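PDB 6LJ9: cysteine protease S273R from African swine fever virus pig/Kenya/KEN-50/1950, which probably acts as a cysteine protease that matures the viral polyproteins pp220 and pp62 into core-shell proteins and dampens host innate immune signalling. Local coordinates for residues R224-Y235 with T255-R266. Numbering follows the deposited sequence.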
loop_
_atom_site.group_PDB
_atom_site.type_symbol
_atom_site.label_atom_id
_atom_site.label_comp_id
_atom_site.label_asym_id
_atom_site.label_seq_id
_atom_site.Cartn_x
_atom_site.Cartn_y
_atom_site.Cartn_z
ATOM N N ARG B 224 8.534 3.989 -29.570
ATOM C CA ARG B 224 9.625 3.017 -29.614
ATOM C C ARG B 224 10.712 3.514 -28.669
ATOM O O ARG B 224 11.592 4.289 -29.047
ATOM C CB ARG B 224 10.139 2.839 -31.037
ATOM C CG ARG B 224 11.359 1.936 -31.148
ATOM C CD ARG B 224 11.750 1.701 -32.596
ATOM N NE ARG B 224 13.063 1.075 -32.709
ATOM C CZ ARG B 224 13.280 -0.233 -32.607
ATOM N NH1 ARG B 224 12.269 -1.060 -32.384
ATOM N NH2 ARG B 224 14.511 -0.713 -32.723
ATOM N N HIS B 225 10.639 3.069 -27.412
ATOM C CA HIS B 225 11.600 3.520 -26.411
ATOM C C HIS B 225 12.971 2.893 -26.627
ATOM O O HIS B 225 13.996 3.580 -26.542
ATOM C CB HIS B 225 11.090 3.190 -25.007
ATOM C CG HIS B 225 9.805 3.869 -24.651
ATOM N ND1 HIS B 225 9.748 5.184 -24.245
ATOM C CD2 HIS B 225 8.531 3.410 -24.624
ATOM C CE1 HIS B 225 8.493 5.510 -23.990
ATOM N NE2 HIS B 225 7.734 4.452 -24.213
ATOM N N GLN B 226 13.010 1.595 -26.910
ATOM C CA GLN B 226 14.251 0.832 -26.907
ATOM C C GLN B 226 14.933 0.918 -28.267
ATOM O O GLN B 226 14.327 0.592 -29.295
ATOM C CB GLN B 226 13.976 -0.624 -26.538
ATOM C CG GLN B 226 15.190 -1.532 -26.607
ATOM C CD GLN B 226 14.881 -2.938 -26.138
ATOM O OE1 GLN B 226 13.847 -3.179 -25.515
ATOM N NE2 GLN B 226 15.773 -3.875 -26.437
ATOM N N ARG B 227 16.192 1.356 -28.268
ATOM C CA ARG B 227 17.038 1.307 -29.450
ATOM C C ARG B 227 18.136 0.259 -29.345
ATOM O O ARG B 227 18.774 -0.048 -30.359
ATOM C CB ARG B 227 17.672 2.680 -29.716
ATOM C CG ARG B 227 16.673 3.758 -30.100
ATOM C CD ARG B 227 17.351 5.108 -30.267
ATOM N NE ARG B 227 16.382 6.193 -30.378
ATOM C CZ ARG B 227 16.701 7.484 -30.368
ATOM N NH1 ARG B 227 17.969 7.853 -30.248
ATOM N NH2 ARG B 227 15.752 8.404 -30.474
ATOM N N SER B 228 18.373 -0.288 -28.156
ATOM C CA SER B 228 19.346 -1.348 -27.969
ATOM C C SER B 228 18.694 -2.704 -28.234
ATOM O O SER B 228 17.493 -2.807 -28.498
ATOM C CB SER B 228 19.940 -1.284 -26.561
ATOM O OG SER B 228 18.951 -1.514 -25.571
ATOM N N GLN B 229 19.499 -3.762 -28.169
ATOM C CA GLN B 229 19.016 -5.125 -28.348
ATOM C C GLN B 229 19.008 -5.911 -27.045
ATOM O O GLN B 229 18.864 -7.137 -27.073
ATOM C CB GLN B 229 19.872 -5.857 -29.384
ATOM C CG GLN B 229 19.907 -5.208 -30.755
ATOM C CD GLN B 229 20.854 -5.917 -31.703
ATOM O OE1 GLN B 229 21.678 -6.731 -31.283
ATOM N NE2 GLN B 229 20.740 -5.616 -32.992
ATOM N N THR B 230 19.155 -5.237 -25.904
ATOM C CA THR B 230 19.428 -5.920 -24.645
ATOM C C THR B 230 18.533 -5.522 -23.480
ATOM O O THR B 230 18.443 -6.294 -22.517
ATOM C CB THR B 230 20.882 -5.684 -24.214
ATOM O OG1 THR B 230 21.105 -4.280 -24.033
ATOM C CG2 THR B 230 21.849 -6.205 -25.252
ATOM N N GLU B 231 17.887 -4.360 -23.514
ATOM C CA GLU B 231 17.257 -3.802 -22.326
ATOM C C GLU B 231 15.750 -4.015 -22.270
ATOM O O GLU B 231 15.081 -3.365 -21.462
ATOM C CB GLU B 231 17.576 -2.310 -22.222
ATOM C CG GLU B 231 19.063 -2.009 -22.280
ATOM C CD GLU B 231 19.846 -2.762 -21.227
ATOM O OE1 GLU B 231 19.574 -2.562 -20.026
ATOM O OE2 GLU B 231 20.725 -3.567 -21.601
ATOM N N CYS B 232 15.204 -4.917 -23.089
ATOM C CA CYS B 232 13.769 -5.180 -23.031
ATOM C C CYS B 232 13.361 -5.762 -21.684
ATOM O O CYS B 232 12.241 -5.522 -21.216
ATOM C CB CYS B 232 13.357 -6.120 -24.163
ATOM S SG CYS B 232 14.278 -7.673 -24.221
ATOM N N GLY B 233 14.248 -6.524 -21.050
ATOM C CA GLY B 233 14.010 -7.036 -19.723
ATOM C C GLY B 233 13.883 -5.929 -18.695
ATOM O O GLY B 233 12.868 -5.812 -18.000
ATOM N N PRO B 234 14.925 -5.098 -18.567
ATOM C CA PRO B 234 14.815 -3.935 -17.669
ATOM C C PRO B 234 13.663 -3.007 -18.014
ATOM O O PRO B 234 13.061 -2.418 -17.107
ATOM C CB PRO B 234 16.171 -3.242 -17.838
ATOM C CG PRO B 234 17.102 -4.343 -18.198
ATOM C CD PRO B 234 16.304 -5.291 -19.049
ATOM N N TYR B 235 13.345 -2.849 -19.301
ATOM C CA TYR B 235 12.207 -2.017 -19.685
ATOM C C TYR B 235 10.908 -2.565 -19.110
ATOM O O TYR B 235 10.091 -1.815 -18.563
ATOM C CB TYR B 235 12.112 -1.922 -21.209
ATOM C CG TYR B 235 12.764 -0.697 -21.813
ATOM C CD1 TYR B 235 12.176 0.556 -21.697
ATOM C CD2 TYR B 235 13.952 -0.798 -22.523
ATOM C CE1 TYR B 235 12.764 1.674 -22.257
ATOM C CE2 TYR B 235 14.546 0.312 -23.085
ATOM C CZ TYR B 235 13.948 1.546 -22.950
ATOM O OH TYR B 235 14.540 2.654 -23.511
ATOM N N THR B 255 6.354 10.380 -23.537
ATOM C CA THR B 255 7.743 10.754 -23.307
ATOM C C THR B 255 8.630 9.523 -23.428
ATOM O O THR B 255 8.321 8.472 -22.856
ATOM C CB THR B 255 7.921 11.399 -21.931
ATOM O OG1 THR B 255 6.998 12.487 -21.790
ATOM C CG2 THR B 255 9.339 11.925 -21.772
ATOM N N ARG B 256 9.731 9.658 -24.163
ATOM C CA ARG B 256 10.611 8.526 -24.412
ATOM C C ARG B 256 11.484 8.241 -23.196
ATOM O O ARG B 256 11.924 9.155 -22.492
ATOM C CB ARG B 256 11.490 8.787 -25.637
ATOM C CG ARG B 256 12.391 7.614 -25.992
ATOM C CD ARG B 256 13.255 7.876 -27.213
ATOM N NE ARG B 256 14.079 6.710 -27.522
ATOM C CZ ARG B 256 15.292 6.497 -27.019
ATOM N NH1 ARG B 256 15.829 7.377 -26.188
ATOM N NH2 ARG B 256 15.966 5.405 -27.347
ATOM N N ILE B 257 11.727 6.955 -22.949
ATOM C CA ILE B 257 12.585 6.490 -21.868
ATOM C C ILE B 257 13.782 5.792 -22.500
ATOM O O ILE B 257 13.617 4.823 -23.254
ATOM C CB ILE B 257 11.831 5.557 -20.909
ATOM C CG1 ILE B 257 10.644 6.294 -20.284
ATOM C CG2 ILE B 257 12.760 5.041 -19.828
ATOM C CD1 ILE B 257 9.837 5.455 -19.325
ATOM N N THR B 258 14.979 6.281 -22.195
ATOM C CA THR B 258 16.185 5.874 -22.899
ATOM C C THR B 258 16.716 4.541 -22.378
ATOM O O THR B 258 16.418 4.110 -21.259
ATOM C CB THR B 258 17.268 6.945 -22.767
ATOM O OG1 THR B 258 17.716 7.008 -21.407
ATOM C CG2 THR B 258 16.721 8.307 -23.169
ATOM N N ASP B 259 17.521 3.884 -23.221
ATOM C CA ASP B 259 18.206 2.665 -22.802
ATOM C C ASP B 259 19.242 2.954 -21.724
ATOM O O ASP B 259 19.532 2.083 -20.894
ATOM C CB ASP B 259 18.868 1.988 -24.004
ATOM C CG ASP B 259 17.875 1.617 -25.091
ATOM O OD1 ASP B 259 17.487 2.508 -25.877
ATOM O OD2 ASP B 259 17.487 0.432 -25.164
ATOM N N GLU B 260 19.813 4.161 -21.724
ATOM C CA GLU B 260 20.757 4.538 -20.678
ATOM C C GLU B 260 20.095 4.534 -19.307
ATOM O O GLU B 260 20.668 4.032 -18.334
ATOM C CB GLU B 260 21.349 5.912 -20.981
ATOM C CG GLU B 260 22.294 6.434 -19.917
ATOM C CD GLU B 260 22.670 7.886 -20.141
ATOM O OE1 GLU B 260 21.981 8.560 -20.935
ATOM O OE2 GLU B 260 23.651 8.352 -19.525
ATOM N N GLU B 261 18.888 5.093 -19.214
ATOM C CA GLU B 261 18.158 5.074 -17.951
ATOM C C GLU B 261 17.810 3.654 -17.523
ATOM O O GLU B 261 17.782 3.356 -16.324
ATOM C CB GLU B 261 16.888 5.917 -18.068
ATOM C CG GLU B 261 16.877 7.162 -17.200
ATOM C CD GLU B 261 15.708 8.073 -17.518
ATOM O OE1 GLU B 261 15.486 8.358 -18.714
ATOM O OE2 GLU B 261 15.005 8.494 -16.574
HETATM N N MSE B 262 17.549 2.767 -18.478
HETATM C CA MSE B 262 17.194 1.390 -18.156
HETATM C C MSE B 262 18.419 0.565 -17.792
HETATM O O MSE B 262 18.328 -0.377 -17.005
HETATM C CB MSE B 262 16.451 0.744 -19.322
HETATM C CG MSE B 262 15.138 1.424 -19.666
HETATM SE SE MSE B 262 13.805 1.282 -18.249
HETATM C CE MSE B 262 14.185 2.923 -17.260
ATOM N N TYR B 263 19.570 0.916 -18.372
ATOM C CA TYR B 263 20.809 0.255 -17.977
ATOM C C TYR B 263 21.182 0.613 -16.545
ATOM O O TYR B 263 21.688 -0.233 -15.798
ATOM C CB TYR B 263 21.938 0.623 -18.937
ATOM C CG TYR B 263 23.242 -0.077 -18.625
ATOM C CD1 TYR B 263 23.446 -1.401 -18.994
ATOM C CD2 TYR B 263 24.269 0.583 -17.962
ATOM C CE1 TYR B 263 24.635 -2.047 -18.712
ATOM C CE2 TYR B 263 25.462 -0.055 -17.676
ATOM C CZ TYR B 263 25.639 -1.370 -18.053
ATOM O OH TYR B 263 26.823 -2.012 -17.771
ATOM N N LYS B 264 20.939 1.864 -16.146
ATOM C CA LYS B 264 21.143 2.245 -14.753
ATOM C C LYS B 264 20.116 1.587 -13.841
ATOM O O LYS B 264 20.386 1.384 -12.652
ATOM C CB LYS B 264 21.086 3.765 -14.607
ATOM C CG LYS B 264 22.232 4.503 -15.281
ATOM C CD LYS B 264 22.084 6.008 -15.119
ATOM C CE LYS B 264 23.246 6.750 -15.758
ATOM N NZ LYS B 264 23.079 8.227 -15.668
ATOM N N PHE B 265 18.941 1.248 -14.377
ATOM C CA PHE B 265 17.927 0.564 -13.585
ATOM C C PHE B 265 18.347 -0.853 -13.216
ATOM O O PHE B 265 17.787 -1.426 -12.275
ATOM C CB PHE B 265 16.597 0.546 -14.341
ATOM C CG PHE B 265 15.457 -0.030 -13.551
ATOM C CD1 PHE B 265 15.057 0.557 -12.361
ATOM C CD2 PHE B 265 14.779 -1.151 -13.999
ATOM C CE1 PHE B 265 14.009 0.033 -11.631
ATOM C CE2 PHE B 265 13.728 -1.679 -13.273
ATOM C CZ PHE B 265 13.343 -1.086 -12.087
ATOM N N ARG B 266 19.318 -1.427 -13.933
ATOM C CA ARG B 266 19.849 -2.730 -13.551
ATOM C C ARG B 266 20.465 -2.696 -12.159
ATOM O O ARG B 266 20.396 -3.688 -11.425
ATOM C CB ARG B 266 20.884 -3.199 -14.575
ATOM C CG ARG B 266 20.317 -3.533 -15.945
ATOM C CD ARG B 266 21.433 -3.861 -16.926
ATOM N NE ARG B 266 20.924 -4.316 -18.217
ATOM C CZ ARG B 266 20.798 -5.593 -18.563
ATOM N NH1 ARG B 266 21.147 -6.549 -17.713
ATOM N NH2 ARG B 266 20.327 -5.915 -19.759
#
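Asp259 reaches from the start of helix 259-269 into the loop of this Ulp1-type catalytic domain that leads to Cys232, the probable nucleophile. Asp259 OD1 accepts from Arg227 N at 3.0 Å through the syn lone pair, a nearly straight bond (174°). Asp259 OD2 takes Ser228 N from above the carboxylate plane and also accepts from Ser228 OG, modelled very short at 2.5 Å. Asp259 CG stands anti to its own carbonyl carbon (chi1 -59°), which carries the carboxylate across to both amides. Arg256 NH2 forms a salt bridge with Asp259 OD1 at 3.6 Å, while its guanidinium lies over one face of that of Arg227, offset toward the rim, the planes 37° apart.

At the other end of the loop, Arg266 grips the carboxylate of Glu231, the N-cap of helix 232-244, side-on in a salt bridge, Arg266 NE donating to Glu231 OE1 at 2.9 Å. Arg266 NH2 donates to Glu231 OE2 from above the carboxylate plane, and Pro234 CG covers one guanidinium face. Thr230 OG1 and Thr85 OG1 also bond to Glu231 OE2. Between these polar ends, Met262, a selenomethionine, lays CG 3.4 Å from the Tyr235 ring centroid, with SE above the same face in a Met-aromatic contact. Tyr235 OH donates to Ile257 O, modelled very short at 2.4 Å.

Farther out, His225 receives Ile257 N on ND1 and bonds through NE2 to Phe252 O. Gln226, predicted to bind substrate, is held by Ser188 through OE1, and Gln226 NE2 donates to Ser228 O at 2.9 Å.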